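Local atomic coordinates of variable region-containing chitin-binding protein 3 (Branchiostoma floridae, PDB entry 1XT5), a protein that probably binds chitin and may hydrolyse it in amphioxus innate immunity, this chain being its first immunoglobulin V-type domain. Residues A[52-57]-A[72-77]; A[36-41]-A[110-115]; A[67-72]-A[87-92]; A[7-12]-A[125-130]; A[78-83]-A[94-99]. One frame throughout, in Å; residues are numbered along the deposited sequence. Where two conformers were deposited one is given.

Contact 1. Residues A[52-57]-A[72-77]; sequences KVFKGN and SYKESF
The side chain of Lys52 lies over the Phe77 ring, its CE 3.6 Å from the ring centroid and nearly on the ring normal. A bend at its third torsion (82°) folds the end of the chain across the ring, bringing NZ to 4.1 Å from the centroid in an off-centre cation-pi contact. The opposite face of this ring is met by CG of Glu75, so the phenyl group is held between two aliphatic stretches, while Lys55 N approaches its edge. Lys52 and Lys55 lie on strand C' and Glu75 on strand C'' of the V-set fold, with Phe77 just beyond the end of C''; the two strands run antiparallel, C'' being the outermost of its sheet. Lys55 and Glu75 form a hydrogen-bonded pair, and so do Asn57 and Tyr73. Val53 O receives Phe77 N at 3.0 Å, next to a classic bulge in which Val53 and Phe54 both face Trp41. Tyr73 OH donates to Glu75 OE1 at 2.6 Å, and a water accepting from Lys52 NZ at 3.0 Å donates to the same hydroxyl at 2.8 Å.

Contact 2. Residues A[36-41]-A[110-115]; sequences PPVISW and QVAQWS. With SO4 (sulfate ion), chain B.
Val111 packs alongside Ile39 and Pro37 where strands C and F pair antiparallel at the heart of the V-set sheet. Its CG1, anti to the backbone N (chi1 -173°), meets Pro37 CG at 3.8 Å and Ile39 CD1 at 4.1 Å; Tyr28 and Met5 also pack on Val111 and Pro37. Four backbone hydrogen bonds join Val38 to Ala112 and Ser40 to Gln110, the straightest from Ser40 N to Gln110 O. The other face is looser: Ser40 OG and Gln110 NE2 stay 4.0 Å apart, and a water bonded to both, and also to Val38 O, bridges them. Beyond the strands the Trp114 indole turns back on the two prolines. Pro36 O lies over one of its faces, whereas Pro37 O sits in the ring plane at the edge, where it accepts a weak bond from NE1 at 3.1 Å. A second water joins Pro36 O to Trp114 N. Gln113 NE2, also bonded to Asp33, donates to O2 of a sulfate, probably from the crystallisation liquor, at 3.0 Å.

Contact 3. Residues A[67-72]-A[87-92]; sequences FVESDS and ANLAAP
Glu69 OE2 takes the backbone N-H of Leu89 on its syn side at 2.9 Å, and the same oxygen forms a salt bridge with Lys74. The other oxygen, OE1, is bonded to Tyr58 OH, which leaves both arms of the carboxylate engaged and its rotation largely fixed. A bend at the second torsion (72°) carries the carboxylate over to the 87-92 turn, where its plane stands 77° from that of the Asn88 amide. These are two loops of the V-set fold: 67-72 leads into strand C'' from the C'-C'' connection, which corresponds to CDR2 in antibody variable domains, and 87-92 joins strands D and E. Each contains a type I turn, Val68 to Asp71 and Asn88 to Ala91. Just after the first turn, Ser72 OG donates to Glu69 O at 2.7 Å. This ties the serine back to the residue whose carboxylate reaches the other loop. Leu89 also reaches Ser72 CB with CD1 at 3.9 Å and brings CG to 3.7 Å from Glu69 OE2, while packing on Phe54.

Contact 4. Residues A[7-12]-A[125-130]; sequences VRTTHT and KSVVLK
Lys125 runs its aliphatic chain past Val7, the two side chains pointing in opposite directions, and ends with NZ donating to Val7 O at 2.8 Å. A turn at the last torsion (55°) sets the ammonium there, 27° out of the carbonyl plane, and Asp123 forms a long, weak ion pair with it. Closer to the backbone, Lys125 CB meets Thr9 CG2 at 3.8 Å. Val127 then sets its CG2 methyl against 7-12, 3.9 Å from Thr9 CG2 and 3.5 Å from His11 O. This is the point where the N-terminal strand of a V-set domain changes sheets: 4-8 pairs with strand B in one sheet, and after the 9-12 crossing the chain continues as 13-17, parallel to strand G in the other. The first sign of that parallel pairing comes at Val128, whose N donates to Thr12 O at 2.9 Å. The N-H points almost straight at the oxygen (173°), yet comes from above the carbonyl plane. Val128 is also bonded through its backbone to Val14, two residues beyond Thr12, as in a parallel pair.

Contact 5. Residues A[78-83]-A[94-99]; sequences GDFLGR and LRLTHV
An arginine at the start of strand D, salt-bridged to an aspartate before strand F, is a hallmark of V-type immunoglobulin domains, and Arg83 with Asp103 fills that role here. Around this pair the loop from C'' to D meets the end of strand E. The guanidinium uses both of its sides. NH1 donates to Thr97 O at 3.0 Å, with that oxygen in the guanidinium plane and the N-H pointing well at it (163°). On the other side NE and NH2 both grip Asp79 O, at 3.3 and 3.1 Å, NE in the carbonyl plane and NH2 above it. A kink at the third torsion (-60°) turns the group back over its own loop and makes this side-on grip possible. The backbone of Arg83 is engaged as well: its O accepts Thr97 N at 2.9 Å and a water that also bonds to Arg95 NH1. A second water lies between Gly82 O and Thr97 OG1. Apolar contact is slight: in the conformer given, Leu96 CD1 comes 3.8 Å from Phe80 CD2 at the ring edge. With two backbone carbonyls and a carboxylate as its partners, the guanidinium probably keeps its positive charge, and it links the 78-83 loop, strand E and the approach to strand F through one side chain.

Contact 2 is the most buried of the five, pairing strands C and F with apolar side chains on one face; contact 1 continues the same sheet outward to C'' through strand C', where charged and aromatic groups replace the aliphatic ones. Contact 3, at the surface, shares Ser72 with contact 1 and is held mainly by one carboxylate, whose oxygen also reaches Lys74 of contact 1. Contact 4, near the other edge of this sheet, joins strand G to the chain as it crosses from the opposite sheet, by a lysine, a single main-chain bond and methyl packing. Contact 5, partly buried, is held by guanidinium and backbone bonds and meets contact 2 only through Leu94 on Trp41.

Contact 1. Residues A[52-57]-A[72-77]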
# COMPACT_ATOMS: atom_id res chain seq x y z
N LYS A 52 -1.82 10.78 0.03
CA LYS A 52 -1.27 9.71 -0.79
C LYS A 52 0.18 9.51 -0.55
O LYS A 52 0.98 10.45 -0.58
CB LYS A 52 -1.52 10.03 -2.29
CG LYS A 52 -2.97 10.00 -2.67
CD LYS A 52 -3.10 10.55 -4.10
CE LYS A 52 -2.79 9.49 -5.13
NZ LYS A 52 -3.34 9.78 -6.47
N VAL A 53 0.58 8.23 -0.42
CA VAL A 53 1.99 7.83 -0.35
C VAL A 53 2.42 7.22 -1.69
O VAL A 53 3.42 7.58 -2.28
CB VAL A 53 2.24 6.89 0.82
CG1 VAL A 53 3.67 6.43 0.85
CG2 VAL A 53 1.83 7.58 2.12
N PHE A 54 1.66 6.23 -2.14
CA PHE A 54 1.96 5.42 -3.28
C PHE A 54 0.65 4.98 -3.92
O PHE A 54 -0.30 4.65 -3.22
CB PHE A 54 2.80 4.21 -2.88
CG PHE A 54 3.12 3.25 -4.01
CD1 PHE A 54 4.30 3.40 -4.73
CD2 PHE A 54 2.23 2.23 -4.35
CE1 PHE A 54 4.56 2.54 -5.80
CE2 PHE A 54 2.48 1.38 -5.43
CZ PHE A 54 3.66 1.57 -6.10
N LYS A 55 0.67 4.84 -5.24
CA LYS A 55 -0.41 4.20 -5.97
C LYS A 55 0.22 3.37 -7.11
O LYS A 55 1.20 3.81 -7.73
CB LYS A 55 -1.44 5.17 -6.51
CG LYS A 55 -2.75 4.60 -7.03
CD LYS A 55 -3.74 5.67 -7.46
CE LYS A 55 -5.02 5.11 -7.99
NZ LYS A 55 -5.98 6.19 -8.39
N GLY A 56 -0.36 2.23 -7.42
CA GLY A 56 0.10 1.46 -8.54
C GLY A 56 -0.86 0.39 -8.96
O GLY A 56 -1.75 -0.01 -8.22
N ASN A 57 -0.65 -0.10 -10.18
CA ASN A 57 -1.41 -1.22 -10.67
C ASN A 57 -0.65 -1.87 -11.83
O ASN A 57 -0.00 -1.19 -12.60
CB ASN A 57 -2.82 -0.84 -11.19
CG ASN A 57 -2.85 0.22 -12.26
OD1 ASN A 57 -2.87 1.41 -12.02
ND2 ASN A 57 -2.86 -0.23 -13.53
N SER A 72 3.62 -1.79 -15.58
CA SER A 72 2.80 -1.38 -14.48
C SER A 72 2.90 0.13 -14.33
O SER A 72 3.90 0.73 -14.71
CB SER A 72 3.23 -2.04 -13.17
OG SER A 72 4.54 -1.70 -12.82
N TYR A 73 1.90 0.69 -13.68
CA TYR A 73 1.90 2.05 -13.15
C TYR A 73 2.36 1.99 -11.70
O TYR A 73 1.79 1.22 -10.94
CB TYR A 73 0.48 2.62 -13.20
CG TYR A 73 0.32 3.88 -12.38
CD1 TYR A 73 1.01 5.02 -12.66
CD2 TYR A 73 -0.59 3.89 -11.31
CE1 TYR A 73 0.86 6.17 -11.91
CE2 TYR A 73 -0.74 5.06 -10.56
CZ TYR A 73 -0.04 6.19 -10.83
OH TYR A 73 -0.22 7.32 -10.06
N LYS A 74 3.34 2.81 -11.36
CA LYS A 74 3.79 2.95 -9.98
C LYS A 74 4.15 4.40 -9.75
O LYS A 74 4.93 4.95 -10.53
CB LYS A 74 4.99 2.06 -9.68
CG LYS A 74 4.71 0.58 -9.78
CD LYS A 74 5.88 -0.28 -9.28
CE LYS A 74 5.56 -1.74 -9.39
NZ LYS A 74 6.58 -2.64 -8.85
N GLU A 75 3.64 5.01 -8.70
CA GLU A 75 3.94 6.41 -8.42
C GLU A 75 3.96 6.65 -6.93
O GLU A 75 3.08 6.18 -6.20
CB GLU A 75 2.91 7.31 -9.09
CG GLU A 75 3.19 8.79 -8.95
CD GLU A 75 2.40 9.70 -9.84
OE1 GLU A 75 1.43 9.23 -10.47
OE2 GLU A 75 2.73 10.92 -9.84
N SER A 76 4.93 7.44 -6.48
CA SER A 76 4.97 7.97 -5.11
C SER A 76 4.67 9.46 -5.15
O SER A 76 4.88 10.14 -6.16
CB SER A 76 6.30 7.72 -4.47
OG SER A 76 7.41 8.20 -5.22
N PHE A 77 4.14 9.97 -4.02
CA PHE A 77 3.51 11.28 -4.00
C PHE A 77 4.00 12.18 -2.90
O PHE A 77 4.40 11.75 -1.82
CB PHE A 77 1.97 11.15 -3.85
CG PHE A 77 1.31 10.45 -5.01
CD1 PHE A 77 1.17 9.08 -5.00
CD2 PHE A 77 0.83 11.19 -6.09
CE1 PHE A 77 0.60 8.39 -6.03
CE2 PHE A 77 0.27 10.50 -7.14
CZ PHE A 77 0.15 9.13 -7.10
O HOH W 1 -2.51 8.70 -9.10

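Contact 2. Residues A[36-41]-A[110-115]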
# COMPACT_ATOMS: atom_id res chain seq x y z
N PRO A 36 -6.30 -7.33 -12.74
CA PRO A 36 -5.39 -6.69 -11.74
C PRO A 36 -6.10 -5.59 -10.97
O PRO A 36 -6.89 -4.85 -11.52
CB PRO A 36 -4.30 -6.11 -12.63
CG PRO A 36 -4.91 -6.02 -13.99
CD PRO A 36 -5.91 -7.11 -14.13
N PRO A 37 -5.89 -5.52 -9.66
CA PRO A 37 -6.44 -4.45 -8.82
C PRO A 37 -5.57 -3.23 -8.84
O PRO A 37 -4.65 -3.11 -9.64
CB PRO A 37 -6.56 -5.17 -7.46
CG PRO A 37 -5.32 -6.00 -7.46
CD PRO A 37 -5.18 -6.54 -8.85
N VAL A 38 -5.88 -2.30 -7.96
CA VAL A 38 -5.10 -1.09 -7.76
C VAL A 38 -4.75 -0.95 -6.29
O VAL A 38 -5.60 -1.13 -5.41
CB VAL A 38 -5.81 0.13 -8.35
CG1 VAL A 38 -7.23 0.31 -7.91
CG2 VAL A 38 -4.97 1.38 -8.06
N ILE A 39 -3.45 -0.70 -6.07
CA ILE A 39 -2.87 -0.62 -4.74
C ILE A 39 -2.68 0.82 -4.39
O ILE A 39 -2.09 1.59 -5.18
CB ILE A 39 -1.47 -1.33 -4.73
CG1 ILE A 39 -1.58 -2.83 -4.90
CG2 ILE A 39 -0.64 -0.96 -3.52
CD1 ILE A 39 -2.31 -3.47 -6.05
N SER A 40 -3.11 1.22 -3.20
CA SER A 40 -2.85 2.54 -2.66
C SER A 40 -2.29 2.41 -1.25
O SER A 40 -2.81 1.65 -0.45
CB SER A 40 -4.15 3.35 -2.58
OG SER A 40 -4.79 3.46 -3.82
N TRP A 41 -1.23 3.14 -0.97
CA TRP A 41 -0.77 3.36 0.41
C TRP A 41 -1.11 4.79 0.73
O TRP A 41 -0.78 5.73 -0.01
CB TRP A 41 0.72 3.10 0.53
CG TRP A 41 1.11 1.67 0.63
CD1 TRP A 41 1.48 0.82 -0.37
CD2 TRP A 41 1.15 0.90 1.87
NE1 TRP A 41 1.74 -0.42 0.15
CE2 TRP A 41 1.58 -0.39 1.50
CE3 TRP A 41 0.90 1.21 3.21
CZ2 TRP A 41 1.77 -1.39 2.47
CZ3 TRP A 41 1.08 0.22 4.15
CH2 TRP A 41 1.52 -1.06 3.79
N GLN A 110 -4.33 -0.33 0.98
CA GLN A 110 -5.65 -0.47 0.38
C GLN A 110 -5.47 -1.17 -0.96
O GLN A 110 -4.65 -0.75 -1.78
CB GLN A 110 -6.30 0.89 0.20
CG GLN A 110 -7.66 0.80 -0.46
CD GLN A 110 -8.25 2.17 -0.57
OE1 GLN A 110 -8.78 2.71 0.38
NE2 GLN A 110 -8.07 2.79 -1.71
N VAL A 111 -6.26 -2.20 -1.21
CA VAL A 111 -6.25 -2.90 -2.48
C VAL A 111 -7.71 -2.96 -2.96
O VAL A 111 -8.61 -3.33 -2.20
CB VAL A 111 -5.61 -4.28 -2.39
CG1 VAL A 111 -5.47 -4.90 -3.79
CG2 VAL A 111 -4.26 -4.24 -1.71
N ALA A 112 -7.94 -2.57 -4.21
CA ALA A 112 -9.30 -2.44 -4.70
C ALA A 112 -9.39 -2.87 -6.16
O ALA A 112 -8.45 -2.66 -6.93
CB ALA A 112 -9.78 -0.99 -4.61
N GLN A 113 -10.54 -3.39 -6.53
CA GLN A 113 -10.86 -3.50 -7.93
C GLN A 113 -10.74 -2.13 -8.61
O GLN A 113 -11.00 -1.11 -7.98
CB GLN A 113 -12.28 -3.97 -8.13
CG GLN A 113 -12.53 -5.35 -7.58
CD GLN A 113 -13.99 -5.72 -7.75
OE1 GLN A 113 -14.88 -5.02 -7.27
NE2 GLN A 113 -14.24 -6.80 -8.46
N TRP A 114 -10.40 -2.11 -9.88
CA TRP A 114 -10.31 -0.84 -10.60
C TRP A 114 -11.65 -0.08 -10.59
O TRP A 114 -11.65 1.15 -10.56
CB TRP A 114 -9.93 -1.03 -12.06
CG TRP A 114 -8.52 -1.43 -12.29
CD1 TRP A 114 -7.54 -1.68 -11.41
CD2 TRP A 114 -7.91 -1.62 -13.58
NE1 TRP A 114 -6.37 -2.00 -12.01
CE2 TRP A 114 -6.57 -1.98 -13.38
CE3 TRP A 114 -8.38 -1.51 -14.89
CZ2 TRP A 114 -5.67 -2.25 -14.42
CZ3 TRP A 114 -7.52 -1.77 -15.92
CH2 TRP A 114 -6.20 -2.13 -15.69
N SER A 115 -12.72 -0.82 -10.73
CA SER A 115 -14.07 -0.27 -10.57
C SER A 115 -14.70 -1.03 -9.41
O SER A 115 -14.92 -2.26 -9.47
CB SER A 115 -14.85 -0.41 -11.84
OG SER A 115 -16.19 0.07 -11.64
S SO4 B . -18.26 -8.40 -9.00
O1 SO4 B . -18.98 -8.16 -10.33
O2 SO4 B . -16.85 -8.01 -9.17
O3 SO4 B . -18.37 -9.72 -8.56
O4 SO4 B . -18.88 -7.51 -8.02
O HOH W 2 -9.62 -4.44 -11.28
O HOH W 3 -6.54 1.35 -4.07

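Contact 3. Residues A[67-72]-A[87-92]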
# COMPACT_ATOMS: atom_id res chain seq x y z
N PHE A 67 0.45 -10.96 -14.94
CA PHE A 67 0.81 -9.59 -14.61
C PHE A 67 2.34 -9.53 -14.76
O PHE A 67 3.06 -10.52 -14.52
CB PHE A 67 0.42 -9.25 -13.21
CG PHE A 67 -0.99 -9.40 -12.68
CD1 PHE A 67 -2.07 -9.28 -13.52
CD2 PHE A 67 -1.32 -9.68 -11.34
CE1 PHE A 67 -3.39 -9.40 -13.12
CE2 PHE A 67 -2.61 -9.80 -10.90
CZ PHE A 67 -3.68 -9.70 -11.79
N VAL A 68 2.85 -8.41 -15.15
CA VAL A 68 4.26 -8.23 -15.42
C VAL A 68 4.75 -6.98 -14.67
O VAL A 68 4.21 -5.90 -14.93
CB VAL A 68 4.50 -8.16 -16.97
CG1 VAL A 68 5.93 -7.77 -17.28
CG2 VAL A 68 4.10 -9.47 -17.62
N GLU A 69 5.66 -7.13 -13.78
CA GLU A 69 6.08 -6.03 -12.94
C GLU A 69 6.60 -4.82 -13.70
O GLU A 69 6.32 -3.68 -13.33
CB GLU A 69 7.10 -6.49 -11.91
CG GLU A 69 7.05 -5.69 -10.63
CD GLU A 69 5.84 -5.98 -9.78
OE1 GLU A 69 5.40 -7.13 -9.73
OE2 GLU A 69 5.32 -5.02 -9.14
N SER A 70 7.29 -5.09 -14.81
CA SER A 70 7.79 -4.05 -15.69
C SER A 70 6.74 -3.33 -16.49
O SER A 70 7.03 -2.25 -17.06
CB SER A 70 8.88 -4.64 -16.64
OG SER A 70 8.25 -5.56 -17.59
N ASP A 71 5.53 -3.85 -16.57
CA ASP A 71 4.43 -3.26 -17.31
C ASP A 71 3.36 -2.89 -16.28
O ASP A 71 2.37 -3.57 -16.10
CB ASP A 71 3.87 -4.23 -18.33
CG ASP A 71 2.89 -3.54 -19.27
OD1 ASP A 71 2.74 -2.32 -19.21
OD2 ASP A 71 2.32 -4.32 -20.07
N SER A 72 3.62 -1.79 -15.58
CA SER A 72 2.80 -1.38 -14.48
C SER A 72 2.90 0.13 -14.33
O SER A 72 3.90 0.73 -14.71
CB SER A 72 3.23 -2.04 -13.17
OG SER A 72 4.54 -1.70 -12.82
N ALA A 87 7.82 -3.06 -4.46
CA ALA A 87 8.55 -3.93 -5.39
C ALA A 87 7.64 -4.91 -6.12
O ALA A 87 7.97 -5.30 -7.26
CB ALA A 87 9.62 -4.72 -4.65
N ASN A 88 6.59 -5.35 -5.48
CA ASN A 88 5.74 -6.41 -6.02
C ASN A 88 4.29 -6.04 -5.77
O ASN A 88 3.80 -6.13 -4.65
CB ASN A 88 6.07 -7.74 -5.32
CG ASN A 88 5.28 -8.90 -5.87
OD1 ASN A 88 4.35 -8.81 -6.55
ND2 ASN A 88 5.60 -10.11 -5.40
N LEU A 89 3.58 -5.60 -6.84
CA LEU A 89 2.21 -5.16 -6.61
C LEU A 89 1.29 -6.26 -6.19
O LEU A 89 0.24 -5.99 -5.57
CB LEU A 89 1.69 -4.46 -7.88
CG LEU A 89 2.29 -3.11 -8.20
CD1 LEU A 89 1.93 -2.68 -9.60
CD2 LEU A 89 1.87 -2.05 -7.20
N ALA A 90 1.62 -7.51 -6.48
CA ALA A 90 0.82 -8.65 -6.04
C ALA A 90 1.05 -8.96 -4.57
O ALA A 90 0.24 -9.75 -4.00
CB ALA A 90 1.15 -9.91 -6.85
N ALA A 91 2.04 -8.39 -3.92
CA ALA A 91 2.39 -8.62 -2.50
C ALA A 91 2.92 -7.28 -2.01
O ALA A 91 4.13 -7.08 -1.85
CB ALA A 91 3.42 -9.73 -2.38
N PRO A 92 2.03 -6.27 -1.89
CA PRO A 92 2.42 -4.87 -1.97
C PRO A 92 2.98 -4.23 -0.72
O PRO A 92 2.69 -3.06 -0.40
CB PRO A 92 1.11 -4.20 -2.43
CG PRO A 92 0.04 -5.05 -1.76
CD PRO A 92 0.56 -6.45 -1.94

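Contact 4. Residues A[7-12]-A[125-130]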
# COMPACT_ATOMS: atom_id res chain seq x y z
N VAL A 7 -7.38 -7.97 2.41
CA VAL A 7 -6.01 -7.54 2.72
C VAL A 7 -5.62 -8.14 4.04
O VAL A 7 -6.41 -8.29 4.95
CB VAL A 7 -5.97 -5.99 2.74
CG1 VAL A 7 -4.70 -5.45 3.41
CG2 VAL A 7 -6.11 -5.41 1.35
N ARG A 8 -4.33 -8.52 4.15
CA ARG A 8 -3.73 -8.96 5.40
C ARG A 8 -2.43 -8.24 5.63
O ARG A 8 -1.73 -7.83 4.70
CB ARG A 8 -3.57 -10.48 5.41
CG ARG A 8 -4.89 -11.23 5.44
CD ARG A 8 -4.68 -12.76 5.51
NE ARG A 8 -5.98 -13.42 5.67
CZ ARG A 8 -6.99 -13.85 5.02
NH1 ARG A 8 -7.23 -13.93 3.70
NH2 ARG A 8 -8.00 -14.36 5.78
N THR A 9 -2.06 -8.14 6.91
CA THR A 9 -0.85 -7.49 7.34
C THR A 9 -0.20 -8.32 8.45
O THR A 9 -0.81 -8.56 9.47
CB THR A 9 -1.13 -6.14 7.97
OG1 THR A 9 -2.21 -6.21 8.91
CG2 THR A 9 -1.55 -5.08 6.94
N THR A 10 1.03 -8.75 8.23
CA THR A 10 1.73 -9.52 9.23
C THR A 10 2.05 -8.69 10.48
O THR A 10 2.18 -9.26 11.57
CB THR A 10 3.06 -10.12 8.73
OG1 THR A 10 3.90 -9.07 8.24
CG2 THR A 10 2.81 -11.15 7.65
N HIS A 11 2.20 -7.37 10.30
CA HIS A 11 2.60 -6.47 11.33
C HIS A 11 1.61 -5.32 11.45
O HIS A 11 1.29 -4.67 10.44
CB HIS A 11 3.99 -5.88 11.08
CG HIS A 11 5.07 -6.89 11.20
ND1 HIS A 11 5.22 -7.94 10.33
CD2 HIS A 11 6.08 -6.96 12.11
CE1 HIS A 11 6.29 -8.65 10.70
NE2 HIS A 11 6.83 -8.06 11.80
N THR A 12 1.13 -5.03 12.65
CA THR A 12 0.32 -3.87 12.91
C THR A 12 1.11 -2.63 13.24
O THR A 12 0.57 -1.52 13.25
CB THR A 12 -0.73 -4.16 13.99
OG1 THR A 12 -0.07 -4.59 15.18
CG2 THR A 12 -1.70 -5.24 13.55
N LYS A 125 -6.06 -2.30 5.45
CA LYS A 125 -5.61 -2.46 6.81
C LYS A 125 -4.47 -1.48 7.04
O LYS A 125 -3.76 -1.12 6.09
CB LYS A 125 -5.15 -3.87 7.14
CG LYS A 125 -6.28 -4.87 7.19
CD LYS A 125 -5.84 -6.27 7.49
CE LYS A 125 -6.96 -7.20 7.93
NZ LYS A 125 -8.05 -7.25 6.95
N SER A 126 -4.25 -1.11 8.30
CA SER A 126 -3.22 -0.12 8.61
C SER A 126 -2.05 -0.74 9.36
O SER A 126 -2.17 -1.68 10.14
CB SER A 126 -3.77 1.07 9.40
OG SER A 126 -3.95 0.78 10.78
N VAL A 127 -0.89 -0.12 9.12
CA VAL A 127 0.37 -0.43 9.78
C VAL A 127 0.89 0.89 10.38
O VAL A 127 1.05 1.86 9.64
CB VAL A 127 1.40 -1.01 8.81
CG1 VAL A 127 2.64 -1.44 9.56
CG2 VAL A 127 0.82 -2.20 8.04
N VAL A 128 1.10 0.90 11.67
CA VAL A 128 1.70 2.06 12.30
C VAL A 128 3.18 2.08 12.11
O VAL A 128 3.84 1.02 12.26
CB VAL A 128 1.33 2.05 13.83
CG1 VAL A 128 2.17 3.04 14.61
CG2 VAL A 128 -0.12 2.36 14.01
N LEU A 129 3.72 3.22 11.81
CA LEU A 129 5.16 3.45 11.76
C LEU A 129 5.55 4.32 12.98
O LEU A 129 5.07 5.44 13.10
CB LEU A 129 5.55 4.18 10.50
CG LEU A 129 7.06 4.52 10.38
CD1 LEU A 129 7.91 3.27 10.50
CD2 LEU A 129 7.27 5.30 9.09
N LYS A 130 6.38 3.74 13.82
CA LYS A 130 7.01 4.44 14.93
C LYS A 130 8.39 4.86 14.52
O LYS A 130 9.19 4.05 13.98
CB LYS A 130 7.10 3.56 16.18
CG LYS A 130 5.80 3.19 16.80
CD LYS A 130 6.02 2.17 17.93
CE LYS A 130 4.90 1.97 18.84
NZ LYS A 130 5.11 0.91 19.88

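Contact 5. Residues A[78-83]-A[94-99]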
# COMPACT_ATOMS: atom_id res chain seq x y z
N GLY A 78 3.94 13.51 -3.17
CA GLY A 78 4.12 14.47 -2.11
C GLY A 78 5.48 14.32 -1.45
O GLY A 78 6.51 14.21 -2.11
N ASP A 79 5.46 14.39 -0.12
CA ASP A 79 6.68 14.30 0.62
C ASP A 79 7.35 12.94 0.50
O ASP A 79 8.46 12.78 0.97
CB ASP A 79 6.36 14.60 2.09
CG ASP A 79 6.08 16.08 2.31
OD1 ASP A 79 6.37 16.95 1.51
OD2 ASP A 79 5.52 16.28 3.39
N PHE A 80 6.66 11.96 -0.06
CA PHE A 80 7.18 10.61 -0.20
C PHE A 80 7.79 10.34 -1.55
O PHE A 80 8.29 9.26 -1.77
CB PHE A 80 6.07 9.56 0.07
CG PHE A 80 5.39 9.82 1.42
CD1 PHE A 80 4.24 10.59 1.45
CD2 PHE A 80 5.94 9.31 2.54
CE1 PHE A 80 3.63 10.93 2.64
CE2 PHE A 80 5.34 9.62 3.79
CZ PHE A 80 4.21 10.41 3.77
N LEU A 81 7.67 11.31 -2.45
CA LEU A 81 8.15 11.10 -3.81
C LEU A 81 9.61 10.80 -3.75
O LEU A 81 10.39 11.52 -3.15
CB LEU A 81 7.84 12.33 -4.69
CG LEU A 81 7.90 12.11 -6.19
CD1 LEU A 81 7.13 13.25 -6.90
CD2 LEU A 81 9.28 12.00 -6.79
N GLY A 82 10.01 9.75 -4.44
CA GLY A 82 11.32 9.29 -4.44
C GLY A 82 11.82 8.49 -3.27
O GLY A 82 12.96 8.02 -3.28
N ARG A 83 11.02 8.32 -2.25
CA ARG A 83 11.34 7.56 -1.06
C ARG A 83 10.47 6.34 -0.86
O ARG A 83 10.88 5.42 -0.14
CB ARG A 83 11.22 8.42 0.21
CG ARG A 83 12.07 9.64 0.16
CD ARG A 83 12.15 10.40 1.46
NE ARG A 83 10.92 10.90 2.01
CZ ARG A 83 10.24 10.50 3.11
NH1 ARG A 83 10.63 9.47 3.81
NH2 ARG A 83 9.16 11.15 3.46
N LEU A 94 5.23 -1.97 1.33
CA LEU A 94 5.79 -0.65 1.07
C LEU A 94 7.19 -0.54 1.68
O LEU A 94 7.38 -0.91 2.83
CB LEU A 94 4.90 0.39 1.75
CG LEU A 94 5.37 1.85 1.66
CD1 LEU A 94 5.26 2.36 0.23
CD2 LEU A 94 4.54 2.71 2.59
N ARG A 95 8.12 -0.01 0.91
CA ARG A 95 9.46 0.35 1.38
C ARG A 95 9.55 1.88 1.40
O ARG A 95 9.25 2.54 0.39
CB ARG A 95 10.52 -0.22 0.44
CG ARG A 95 11.95 0.06 0.88
CD ARG A 95 12.95 -0.65 -0.01
NE ARG A 95 14.36 -0.51 0.20
CZ ARG A 95 15.09 0.42 -0.41
NH1 ARG A 95 14.61 1.35 -1.23
NH2 ARG A 95 16.40 0.43 -0.12
N LEU A 96 9.96 2.43 2.53
CA LEU A 96 10.15 3.88 2.70
C LEU A 96 11.56 4.13 3.11
O LEU A 96 12.06 3.57 4.12
CB LEU A 96 9.11 4.38 3.69
CG LEU A 96 9.07 5.88 3.81
CD1 LEU A 96 8.61 6.55 2.52
CD2 LEU A 96 8.17 6.25 4.99
N THR A 97 12.29 4.94 2.34
CA THR A 97 13.70 5.26 2.66
C THR A 97 13.78 6.65 3.29
O THR A 97 12.84 7.45 3.23
CB THR A 97 14.58 5.25 1.41
OG1 THR A 97 14.11 6.24 0.51
CG2 THR A 97 14.49 3.93 0.72
N HIS A 98 14.96 6.92 3.87
CA HIS A 98 15.27 8.25 4.43
C HIS A 98 14.12 8.74 5.34
O HIS A 98 13.60 9.84 5.17
CB HIS A 98 15.53 9.28 3.36
CG HIS A 98 16.66 8.91 2.52
ND1 HIS A 98 17.96 9.12 2.88
CD2 HIS A 98 16.65 8.38 1.27
CE1 HIS A 98 18.71 8.67 1.90
NE2 HIS A 98 17.99 8.23 0.89
N VAL A 99 13.71 7.88 6.28
CA VAL A 99 12.54 8.18 7.07
C VAL A 99 12.70 9.46 7.86
O VAL A 99 13.68 9.70 8.55
CB VAL A 99 12.20 6.97 7.99
CG1 VAL A 99 11.19 7.34 9.01
CG2 VAL A 99 11.75 5.79 7.16
O HOH W 4 14.87 6.38 -2.06
O HOH W 5 11.76 2.89 -1.41